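Side-chain contacts in glyoxalase-like domain protein (Staphylococcus aureus, PDB 3P8A), which is of unknown function but, as a glyoxalase-like member of the vicinal oxygen chelate family, may be a metal-dependent enzyme: residues I28-D33 / A266-E271; K163-I168 / S243-V248; T58-G63 / Y69-D74. One frame throughout, in Å; residues are numbered along the deposited sequence.

Overall arrangement
The chain folds into two mixed sheets, and contacts 1 and 2 both bridge them, while contact 3 lies within the larger one. Strands 24-31 and 69-75 are neighbours, so contacts 1 and 3, with centres about 11 Å apart, are joined through a probable backbone hydrogen bond, H30 N to E71 O at 2.8 Å. On the other sheet, strands 266-272 and 244-252 pair, and R269 N comes within 2.8 Å of V248 O; the centres of contacts 1 and 2 are about 12 Å apart. Contacts 2 and 3 do not touch, their nearest atoms being about 5 Å apart. A glycerol bound at contact 3 marks a polar site on the larger sheet where N60, Y69, E71, H53 and R139 bind it.

Contact 1: I28-D33 / A266-E271; sequences IIHYID and AIYRFE
H30 and Y268 meet through a single polar bond, ND1 of the imidazole lying 2.7 Å from the phenolic OH. Either partner could be the donor, and the angle of 148° leaves the bond somewhat bent. The hydroxyl sits near the plane of the imidazole, at its edge, and the nitrogen in turn lies in the plane of the phenol ring. The two rings therefore meet rim to rim, their planes turned 37° apart and neither over the face of the other. The other ring nitrogen, NE2, is bonded to the carbonyl oxygen of R264, so both ring nitrogens are engaged, which should hold the ring in one orientation.

Apolar contacts close on the two faces. The methyl CB of A266 makes a CH-pi contact from one side, 3.6 Å from the ring centroid and nearest to CE1; I32 CG1 lies over the centre of the opposite face. With CG anti to the backbone N (chi1 -176°), H30 reaches across to strand 266-272. F107 meets both aromatic rings edge-to-face. This buried packing joins the inner strand 24-31 of one sheet to strand 266-272 of the other, a sheet-to-sheet interface within a two-sheet, glyoxalase-like fold.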
loop_
_atom_site.group_PDB
_atom_site.type_symbol
_atom_site.label_atom_id
_atom_site.label_comp_id
_atom_site.label_asym_id
_atom_site.label_seq_id
_atom_site.Cartn_x
_atom_site.Cartn_y
_atom_site.Cartn_z
ATOM N N ILE A 28 3.019 0.115 1.395
ATOM C CA ILE A 28 2.858 0.471 0.003
ATOM C C ILE A 28 3.351 -0.725 -0.804
ATOM O O ILE A 28 4.339 -1.348 -0.429
ATOM C CB ILE A 28 3.559 1.821 -0.391
ATOM C CG1 ILE A 28 3.254 2.196 -1.855
ATOM C CG2 ILE A 28 5.072 1.854 -0.068
ATOM C CD1 ILE A 28 3.420 3.693 -2.166
ATOM N N ILE A 29 2.662 -1.056 -1.885
ATOM C CA ILE A 29 3.028 -2.186 -2.737
ATOM C C ILE A 29 3.715 -1.718 -3.966
ATOM O O ILE A 29 3.163 -0.909 -4.720
ATOM C CB ILE A 29 1.807 -3.074 -3.089
ATOM C CG1 ILE A 29 1.112 -3.578 -1.811
ATOM C CG2 ILE A 29 2.201 -4.264 -3.994
ATOM C CD1 ILE A 29 -0.318 -3.343 -1.844
ATOM N N HIS A 30 4.895 -2.295 -4.213
ATOM C CA HIS A 30 5.675 -2.047 -5.409
ATOM C C HIS A 30 5.849 -3.366 -6.189
ATOM O O HIS A 30 6.528 -4.279 -5.704
ATOM C CB HIS A 30 7.020 -1.394 -5.044
ATOM C CG HIS A 30 7.882 -1.000 -6.216
ATOM N ND1 HIS A 30 9.131 -0.423 -6.024
ATOM C CD2 HIS A 30 7.658 -1.122 -7.549
ATOM C CE1 HIS A 30 9.618 -0.206 -7.238
ATOM N NE2 HIS A 30 8.766 -0.615 -8.191
ATOM N N TYR A 31 5.250 -3.451 -7.405
ATOM C CA TYR A 31 5.391 -4.612 -8.279
ATOM C C TYR A 31 6.743 -4.538 -9.004
ATOM O O TYR A 31 7.005 -3.569 -9.699
ATOM C CB TYR A 31 4.199 -4.795 -9.258
ATOM C CG TYR A 31 4.486 -5.761 -10.397
ATOM C CD1 TYR A 31 4.354 -5.363 -11.725
ATOM C CD2 TYR A 31 4.963 -7.048 -10.147
ATOM C CE1 TYR A 31 4.645 -6.235 -12.776
ATOM C CE2 TYR A 31 5.344 -7.895 -11.187
ATOM C CZ TYR A 31 5.160 -7.491 -12.501
ATOM O OH TYR A 31 5.494 -8.337 -13.524
ATOM N N ILE A 32 7.613 -5.550 -8.778
ATOM C CA ILE A 32 8.957 -5.655 -9.364
ATOM C C ILE A 32 9.118 -7.001 -10.047
ATOM O O ILE A 32 9.036 -8.026 -9.383
ATOM C CB ILE A 32 10.080 -5.394 -8.302
ATOM C CG1 ILE A 32 10.077 -3.916 -7.871
ATOM C CG2 ILE A 32 11.479 -5.788 -8.851
ATOM C CD1 ILE A 32 11.037 -3.542 -6.779
ATOM N N ASP A 33 9.371 -7.002 -11.361
ATOM C CA ASP A 33 9.597 -8.246 -12.098
ATOM C C ASP A 33 10.980 -8.787 -11.692
ATOM O O ASP A 33 11.870 -7.988 -11.455
ATOM C CB ASP A 33 9.573 -7.976 -13.611
ATOM C CG ASP A 33 9.981 -9.174 -14.441
ATOM O OD1 ASP A 33 9.314 -10.217 -14.335
ATOM O OD2 ASP A 33 10.950 -9.055 -15.210
ATOM N N ALA A 266 8.690 3.113 -9.954
ATOM C CA ALA A 266 8.359 3.823 -8.725
ATOM C C ALA A 266 9.400 4.893 -8.381
ATOM O O ALA A 266 10.525 4.856 -8.888
ATOM C CB ALA A 266 8.205 2.835 -7.574
ATOM N N ILE A 267 8.996 5.905 -7.607
ATOM C CA ILE A 267 9.907 6.988 -7.222
ATOM C C ILE A 267 10.012 7.014 -5.720
ATOM O O ILE A 267 8.993 7.126 -5.038
ATOM C CB ILE A 267 9.521 8.379 -7.798
ATOM C CG1 ILE A 267 9.333 8.311 -9.334
ATOM C CG2 ILE A 267 10.567 9.469 -7.397
ATOM C CD1 ILE A 267 8.530 9.401 -9.883
ATOM N N TYR A 268 11.233 6.844 -5.211
ATOM C CA TYR A 268 11.489 6.922 -3.773
ATOM C C TYR A 268 12.233 8.237 -3.573
ATOM O O TYR A 268 13.331 8.381 -4.096
ATOM C CB TYR A 268 12.319 5.724 -3.292
ATOM C CG TYR A 268 11.593 4.394 -3.386
ATOM C CD1 TYR A 268 10.975 3.835 -2.267
ATOM C CD2 TYR A 268 11.520 3.699 -4.590
ATOM C CE1 TYR A 268 10.295 2.617 -2.349
ATOM C CE2 TYR A 268 10.841 2.481 -4.683
ATOM C CZ TYR A 268 10.243 1.936 -3.555
ATOM O OH TYR A 268 9.579 0.731 -3.644
ATOM N N ARG A 269 11.599 9.228 -2.911
ATOM C CA ARG A 269 12.219 10.533 -2.636
ATOM C C ARG A 269 12.705 10.558 -1.199
ATOM O O ARG A 269 11.954 10.182 -0.296
ATOM C CB ARG A 269 11.231 11.691 -2.887
ATOM C CG ARG A 269 10.866 11.899 -4.352
ATOM C CD ARG A 269 9.716 12.880 -4.576
ATOM N NE ARG A 269 10.035 14.245 -4.135
ATOM C CZ ARG A 269 9.207 15.287 -4.212
ATOM N NH1 ARG A 269 7.992 15.146 -4.731
ATOM N NH2 ARG A 269 9.586 16.478 -3.762
ATOM N N PHE A 270 13.959 10.981 -0.974
ATOM C CA PHE A 270 14.545 11.041 0.361
ATOM C C PHE A 270 14.872 12.459 0.713
ATOM O O PHE A 270 15.457 13.189 -0.097
ATOM C CB PHE A 270 15.782 10.146 0.481
ATOM C CG PHE A 270 15.516 8.671 0.258
ATOM C CD1 PHE A 270 15.319 7.812 1.335
ATOM C CD2 PHE A 270 15.428 8.146 -1.031
ATOM C CE1 PHE A 270 15.066 6.447 1.122
ATOM C CE2 PHE A 270 15.176 6.785 -1.238
ATOM C CZ PHE A 270 15.029 5.943 -0.161
ATOM N N GLU A 271 14.463 12.878 1.914
ATOM C CA GLU A 271 14.693 14.244 2.362
ATOM C C GLU A 271 15.331 14.291 3.744
ATOM O O GLU A 271 14.984 13.467 4.599
ATOM C CB GLU A 271 13.379 15.061 2.303
ATOM C CG GLU A 271 12.866 15.218 0.876
ATOM C CD GLU A 271 11.623 16.046 0.605
ATOM O OE1 GLU A 271 11.048 16.615 1.562
ATOM O OE2 GLU A 271 11.228 16.125 -0.582
#

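Contact 2: K163-I168 / S243-V248; sequences KPPFFI and SKYHSV
The interface between the two sheets of this glyoxalase-like protein is bridged here by one tyrosine, which rises from strand 244-252 to the proline-containing loop that leads into strand 166-170. Y245 OH donates a hydrogen bond of 2.7 Å to K163 O. The C=O...O angle is 177°, placing the hydroxyl almost straight beyond the carbonyl, and the acceptor lies in the plane of the phenol ring, at its edge. CG of Y245 stands anti to its own carbonyl carbon (chi1 -74°), and the ring extends from the strand toward the loop, with the hydroxyl its only part to come close to P165. That proline crosses the end of the ring obliquely: its CD and CG each approach the oxygen to 3.6 Å, so that the ring carbons of the proline pack against the hydroxyl beside its hydrogen bond.

The side chain of K163 leads away from this meeting, and its NZ is bonded to G91 O. W208 of helix 201-212 packs on both P165 and Y245, while F107 of strand 106-113 also touches the tyrosine. The buried hydroxyl thus ties the carbonyl of the loop leading into strand 166-170 to strand 244-252 of the second sheet, a side-chain-to-backbone bridge in a two-sheet, mainly antiparallel glyoxalase-like fold.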
loop_
_atom_site.group_PDB
_atom_site.type_symbol
_atom_site.label_atom_id
_atom_site.label_comp_id
_atom_site.label_asym_id
_atom_site.label_seq_id
_atom_site.Cartn_x
_atom_site.Cartn_y
_atom_site.Cartn_z
ATOM N N LYS A 163 -6.732 2.879 -7.916
ATOM C CA LYS A 163 -7.186 1.671 -7.235
ATOM C C LYS A 163 -7.386 2.030 -5.771
ATOM O O LYS A 163 -6.471 2.608 -5.167
ATOM C CB LYS A 163 -6.179 0.515 -7.365
ATOM C CG LYS A 163 -6.756 -0.818 -6.905
ATOM C CD LYS A 163 -7.535 -1.476 -8.008
ATOM C CE LYS A 163 -7.925 -2.879 -7.630
ATOM N NZ LYS A 163 -8.565 -3.541 -8.797
ATOM N N PRO A 164 -8.593 1.769 -5.203
ATOM C CA PRO A 164 -8.824 2.146 -3.809
ATOM C C PRO A 164 -7.859 1.484 -2.836
ATOM O O PRO A 164 -7.664 0.265 -2.900
ATOM C CB PRO A 164 -10.266 1.646 -3.540
ATOM C CG PRO A 164 -10.914 1.629 -4.886
ATOM C CD PRO A 164 -9.800 1.135 -5.784
ATOM N N PRO A 165 -7.314 2.257 -1.880
ATOM C CA PRO A 165 -6.524 1.642 -0.798
ATOM C C PRO A 165 -7.385 0.588 -0.086
ATOM O O PRO A 165 -8.620 0.697 -0.068
ATOM C CB PRO A 165 -6.249 2.816 0.149
ATOM C CG PRO A 165 -6.316 4.014 -0.717
ATOM C CD PRO A 165 -7.422 3.720 -1.690
ATOM N N PHE A 166 -6.740 -0.444 0.461
ATOM C CA PHE A 166 -7.439 -1.542 1.116
ATOM C C PHE A 166 -7.029 -1.636 2.574
ATOM O O PHE A 166 -6.134 -0.908 3.007
ATOM C CB PHE A 166 -7.260 -2.863 0.346
ATOM C CG PHE A 166 -5.839 -3.360 0.262
ATOM C CD1 PHE A 166 -4.974 -2.878 -0.711
ATOM C CD2 PHE A 166 -5.376 -4.345 1.129
ATOM C CE1 PHE A 166 -3.666 -3.351 -0.795
ATOM C CE2 PHE A 166 -4.072 -4.827 1.032
ATOM C CZ PHE A 166 -3.229 -4.335 0.066
ATOM N N PHE A 167 -7.744 -2.467 3.346
ATOM C CA PHE A 167 -7.559 -2.546 4.790
ATOM C C PHE A 167 -6.939 -3.854 5.222
ATOM O O PHE A 167 -7.193 -4.887 4.617
ATOM C CB PHE A 167 -8.932 -2.390 5.490
ATOM C CG PHE A 167 -9.699 -1.130 5.140
ATOM C CD1 PHE A 167 -9.546 0.027 5.894
ATOM C CD2 PHE A 167 -10.626 -1.126 4.101
ATOM C CE1 PHE A 167 -10.266 1.190 5.579
ATOM C CE2 PHE A 167 -11.331 0.037 3.780
ATOM C CZ PHE A 167 -11.172 1.180 4.553
ATOM N N ILE A 168 -6.172 -3.802 6.301
ATOM C CA ILE A 168 -5.530 -4.954 6.884
ATOM C C ILE A 168 -5.744 -4.992 8.395
ATOM O O ILE A 168 -5.621 -3.982 9.084
ATOM C CB ILE A 168 -3.997 -5.051 6.527
ATOM C CG1 ILE A 168 -3.411 -6.452 6.886
ATOM C CG2 ILE A 168 -3.154 -3.898 7.165
ATOM C CD1 ILE A 168 -2.060 -6.780 6.121
ATOM N N SER A 243 -2.934 8.330 -14.115
ATOM C CA SER A 243 -3.630 7.999 -12.874
ATOM C C SER A 243 -2.830 6.864 -12.214
ATOM O O SER A 243 -2.906 5.707 -12.643
ATOM C CB SER A 243 -5.087 7.613 -13.109
ATOM O OG SER A 243 -5.887 8.764 -13.314
ATOM N N LYS A 244 -2.037 7.196 -11.186
ATOM C CA LYS A 244 -1.210 6.193 -10.497
ATOM C C LYS A 244 -0.616 6.631 -9.165
ATOM O O LYS A 244 -0.422 7.827 -8.922
ATOM C CB LYS A 244 -0.072 5.687 -11.448
ATOM C CG LYS A 244 0.942 6.747 -11.860
ATOM C CD LYS A 244 2.050 6.087 -12.666
ATOM C CE LYS A 244 3.265 6.948 -12.810
ATOM N NZ LYS A 244 4.280 6.283 -13.675
ATOM N N TYR A 245 -0.244 5.639 -8.340
ATOM C CA TYR A 245 0.537 5.804 -7.115
ATOM C C TYR A 245 1.926 6.102 -7.682
ATOM O O TYR A 245 2.501 5.269 -8.390
ATOM C CB TYR A 245 0.509 4.503 -6.290
ATOM C CG TYR A 245 -0.829 4.306 -5.616
ATOM C CD1 TYR A 245 -1.119 4.931 -4.405
ATOM C CD2 TYR A 245 -1.826 3.533 -6.210
ATOM C CE1 TYR A 245 -2.367 4.793 -3.804
ATOM C CE2 TYR A 245 -3.095 3.419 -5.634
ATOM C CZ TYR A 245 -3.354 4.045 -4.426
ATOM O OH TYR A 245 -4.583 3.930 -3.837
ATOM N N HIS A 246 2.374 7.340 -7.507
ATOM C CA HIS A 246 3.547 7.892 -8.147
ATOM C C HIS A 246 4.851 7.866 -7.371
ATOM O O HIS A 246 5.866 7.438 -7.903
ATOM C CB HIS A 246 3.198 9.316 -8.606
ATOM C CG HIS A 246 4.320 10.069 -9.250
ATOM N ND1 HIS A 246 4.626 9.893 -10.593
ATOM C CD2 HIS A 246 5.099 11.058 -8.743
ATOM C CE1 HIS A 246 5.585 10.771 -10.860
ATOM N NE2 HIS A 246 5.921 11.482 -9.772
ATOM N N SER A 247 4.847 8.371 -6.155
ATOM C CA SER A 247 6.055 8.475 -5.375
ATOM C C SER A 247 5.802 8.460 -3.884
ATOM O O SER A 247 4.677 8.664 -3.431
ATOM C CB SER A 247 6.824 9.746 -5.763
ATOM O OG SER A 247 6.230 10.923 -5.248
ATOM N N VAL A 248 6.851 8.191 -3.136
ATOM C CA VAL A 248 6.819 8.162 -1.675
ATOM C C VAL A 248 7.955 9.082 -1.193
ATOM O O VAL A 248 9.046 9.093 -1.790
ATOM C CB VAL A 248 6.846 6.702 -1.099
ATOM C CG1 VAL A 248 8.204 6.013 -1.294
ATOM C CG2 VAL A 248 6.423 6.667 0.371
#

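Contact 3: T58-G63 / Y69-D74; sequences TFNKLG and YIELLD. With GOL (glycerol), chain C.
N60 and E71 cross on one face of an antiparallel beta hairpin, strands 58-64 and 69-75, where a glycerol probably taken from the crystallisation liquor is bound. Their amide and carboxylate planes are turned 63° apart. N60 ND2 donates to E71 OE2 at 2.7 Å, reaching the oxygen on its anti side, 20° out of the carboxylate plane, while the acceptor stays near the plane of the amide. The extended glutamate chain, with CG anti to the backbone N, carries the carboxylate to this point. OE2 also accepts from glycerol O3 at 2.7 Å and, weakly, from O2. The other end of the amide is held as well, because N60 OD1 accepts from the backbone N of G51, which should limit rotation of the group.

L62 and Y69 lie side by side, pointing the same way, with CD2 of the leucine 3.6 Å from CE1 of the ring. The tyrosine OH shares a hydrogen bond with glycerol O1, and H27 stacks on its ring. H53 and R139 are further partners of the glycerol. In vicinal oxygen chelate proteins the metal and substrate usually lie in the cleft formed by the curved sheet, so the glycerol site may mark a comparable pocket here, though no metal is seen.

On the opposite face F59 and D74 run side by side. D74 CB makes a CH-pi contact over the phenyl face, 4.1 Å from its centroid, and the carboxylate is inclined to the ring, its OD2 bonded to L35 N. Backbone hydrogen bonds link F59 with D74, K61 with L72 and G63 with I70 in both directions. The straightest runs from G63 N to I70 O, 2.9 Å long at 176°.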
loop_
_atom_site.group_PDB
_atom_site.type_symbol
_atom_site.label_atom_id
_atom_site.label_comp_id
_atom_site.label_asym_id
_atom_site.label_seq_id
_atom_site.Cartn_x
_atom_site.Cartn_y
_atom_site.Cartn_z
ATOM N N THR A 58 1.897 -15.285 -5.787
ATOM C CA THR A 58 2.816 -14.145 -5.635
ATOM C C THR A 58 3.718 -14.354 -4.430
ATOM O O THR A 58 3.397 -15.169 -3.560
ATOM C CB THR A 58 2.047 -12.815 -5.500
ATOM O OG1 THR A 58 1.050 -12.915 -4.473
ATOM C CG2 THR A 58 1.427 -12.346 -6.800
ATOM N N PHE A 59 4.846 -13.616 -4.381
ATOM C CA PHE A 59 5.801 -13.614 -3.264
ATOM C C PHE A 59 6.315 -12.211 -3.053
ATOM O O PHE A 59 6.274 -11.390 -3.973
ATOM C CB PHE A 59 6.977 -14.589 -3.492
ATOM C CG PHE A 59 7.838 -14.314 -4.704
ATOM C CD1 PHE A 59 7.421 -14.696 -5.975
ATOM C CD2 PHE A 59 9.089 -13.726 -4.567
ATOM C CE1 PHE A 59 8.220 -14.448 -7.092
ATOM C CE2 PHE A 59 9.894 -13.476 -5.688
ATOM C CZ PHE A 59 9.456 -13.842 -6.940
ATOM N N ASN A 60 6.861 -11.949 -1.880
ATOM C CA ASN A 60 7.316 -10.601 -1.565
ATOM C C ASN A 60 8.680 -10.506 -0.868
ATOM O O ASN A 60 9.263 -11.521 -0.486
ATOM C CB ASN A 60 6.199 -9.847 -0.768
ATOM C CG ASN A 60 5.764 -10.492 0.542
ATOM O OD1 ASN A 60 6.358 -11.459 1.029
ATOM N ND2 ASN A 60 4.723 -9.979 1.156
ATOM N N LYS A 61 9.182 -9.280 -0.736
ATOM C CA LYS A 61 10.405 -8.899 -0.033
ATOM C C LYS A 61 9.985 -7.656 0.659
ATOM O O LYS A 61 9.202 -6.882 0.101
ATOM C CB LYS A 61 11.576 -8.600 -0.973
ATOM C CG LYS A 61 12.342 -9.812 -1.450
ATOM C CD LYS A 61 13.632 -9.338 -2.093
ATOM C CE LYS A 61 14.411 -10.454 -2.733
ATOM N NZ LYS A 61 15.528 -9.906 -3.548
ATOM N N LEU A 62 10.431 -7.480 1.901
ATOM C CA LEU A 62 9.958 -6.382 2.731
ATOM C C LEU A 62 11.022 -5.435 3.181
ATOM O O LEU A 62 12.090 -5.851 3.607
ATOM C CB LEU A 62 9.188 -6.961 3.937
ATOM C CG LEU A 62 8.225 -8.126 3.594
ATOM C CD1 LEU A 62 7.964 -9.009 4.783
ATOM C CD2 LEU A 62 6.925 -7.611 2.980
ATOM N N GLY A 63 10.735 -4.152 3.007
ATOM C CA GLY A 63 11.558 -3.042 3.450
ATOM C C GLY A 63 10.890 -2.420 4.662
ATOM O O GLY A 63 10.008 -1.565 4.521
ATOM N N TYR A 69 5.877 -0.422 6.251
ATOM C CA TYR A 69 6.907 -0.995 5.400
ATOM C C TYR A 69 6.616 -0.837 3.936
ATOM O O TYR A 69 5.546 -0.382 3.551
ATOM C CB TYR A 69 7.125 -2.493 5.741
ATOM C CG TYR A 69 5.919 -3.388 5.574
ATOM C CD1 TYR A 69 5.798 -4.224 4.468
ATOM C CD2 TYR A 69 4.919 -3.440 6.549
ATOM C CE1 TYR A 69 4.696 -5.069 4.318
ATOM C CE2 TYR A 69 3.817 -4.287 6.412
ATOM C CZ TYR A 69 3.705 -5.090 5.289
ATOM O OH TYR A 69 2.627 -5.923 5.148
ATOM N N ILE A 70 7.591 -1.231 3.123
ATOM C CA ILE A 70 7.474 -1.291 1.678
ATOM C C ILE A 70 7.353 -2.768 1.348
ATOM O O ILE A 70 8.222 -3.560 1.737
ATOM C CB ILE A 70 8.705 -0.665 0.960
ATOM C CG1 ILE A 70 8.913 0.813 1.396
ATOM C CG2 ILE A 70 8.513 -0.772 -0.566
ATOM C CD1 ILE A 70 10.356 1.362 1.176
ATOM N N GLU A 71 6.288 -3.137 0.624
ATOM C CA GLU A 71 6.107 -4.490 0.164
ATOM C C GLU A 71 6.491 -4.546 -1.298
ATOM O O GLU A 71 5.840 -3.929 -2.137
ATOM C CB GLU A 71 4.678 -5.004 0.395
ATOM C CG GLU A 71 4.550 -6.490 0.075
ATOM C CD GLU A 71 3.145 -7.044 -0.031
ATOM O OE1 GLU A 71 2.198 -6.240 -0.176
ATOM O OE2 GLU A 71 2.997 -8.287 -0.043
ATOM N N LEU A 72 7.579 -5.255 -1.604
ATOM C CA LEU A 72 7.992 -5.461 -2.991
ATOM C C LEU A 72 7.332 -6.763 -3.364
ATOM O O LEU A 72 7.439 -7.716 -2.615
ATOM C CB LEU A 72 9.508 -5.560 -3.133
ATOM C CG LEU A 72 10.355 -4.428 -2.594
ATOM C CD1 LEU A 72 11.718 -4.568 -3.112
ATOM C CD2 LEU A 72 9.786 -3.026 -2.960
ATOM N N LEU A 73 6.600 -6.790 -4.449
ATOM C CA LEU A 73 5.786 -7.934 -4.820
ATOM C C LEU A 73 6.085 -8.424 -6.209
ATOM O O LEU A 73 6.286 -7.620 -7.110
ATOM C CB LEU A 73 4.275 -7.532 -4.657
ATOM C CG LEU A 73 3.178 -8.628 -4.836
ATOM C CD1 LEU A 73 3.192 -9.647 -3.663
ATOM C CD2 LEU A 73 1.799 -8.001 -4.963
ATOM N N ASP A 74 6.112 -9.768 -6.395
ATOM C CA ASP A 74 6.295 -10.377 -7.711
ATOM C C ASP A 74 5.411 -11.633 -7.842
ATOM O O ASP A 74 4.875 -12.108 -6.856
ATOM C CB ASP A 74 7.771 -10.705 -7.960
ATOM C CG ASP A 74 8.204 -11.018 -9.404
ATOM O OD1 ASP A 74 7.384 -10.807 -10.350
ATOM O OD2 ASP A 74 9.381 -11.365 -9.597
HETATM C C1 GOL C . 3.141 -8.371 3.316
HETATM O O1 GOL C . 3.454 -8.520 4.634
HETATM C C2 GOL C . 1.911 -9.180 3.178
HETATM O O2 GOL C . 2.347 -10.389 2.592
HETATM C C3 GOL C . 0.912 -8.373 2.353
HETATM O O3 GOL C . 0.606 -8.958 1.060
#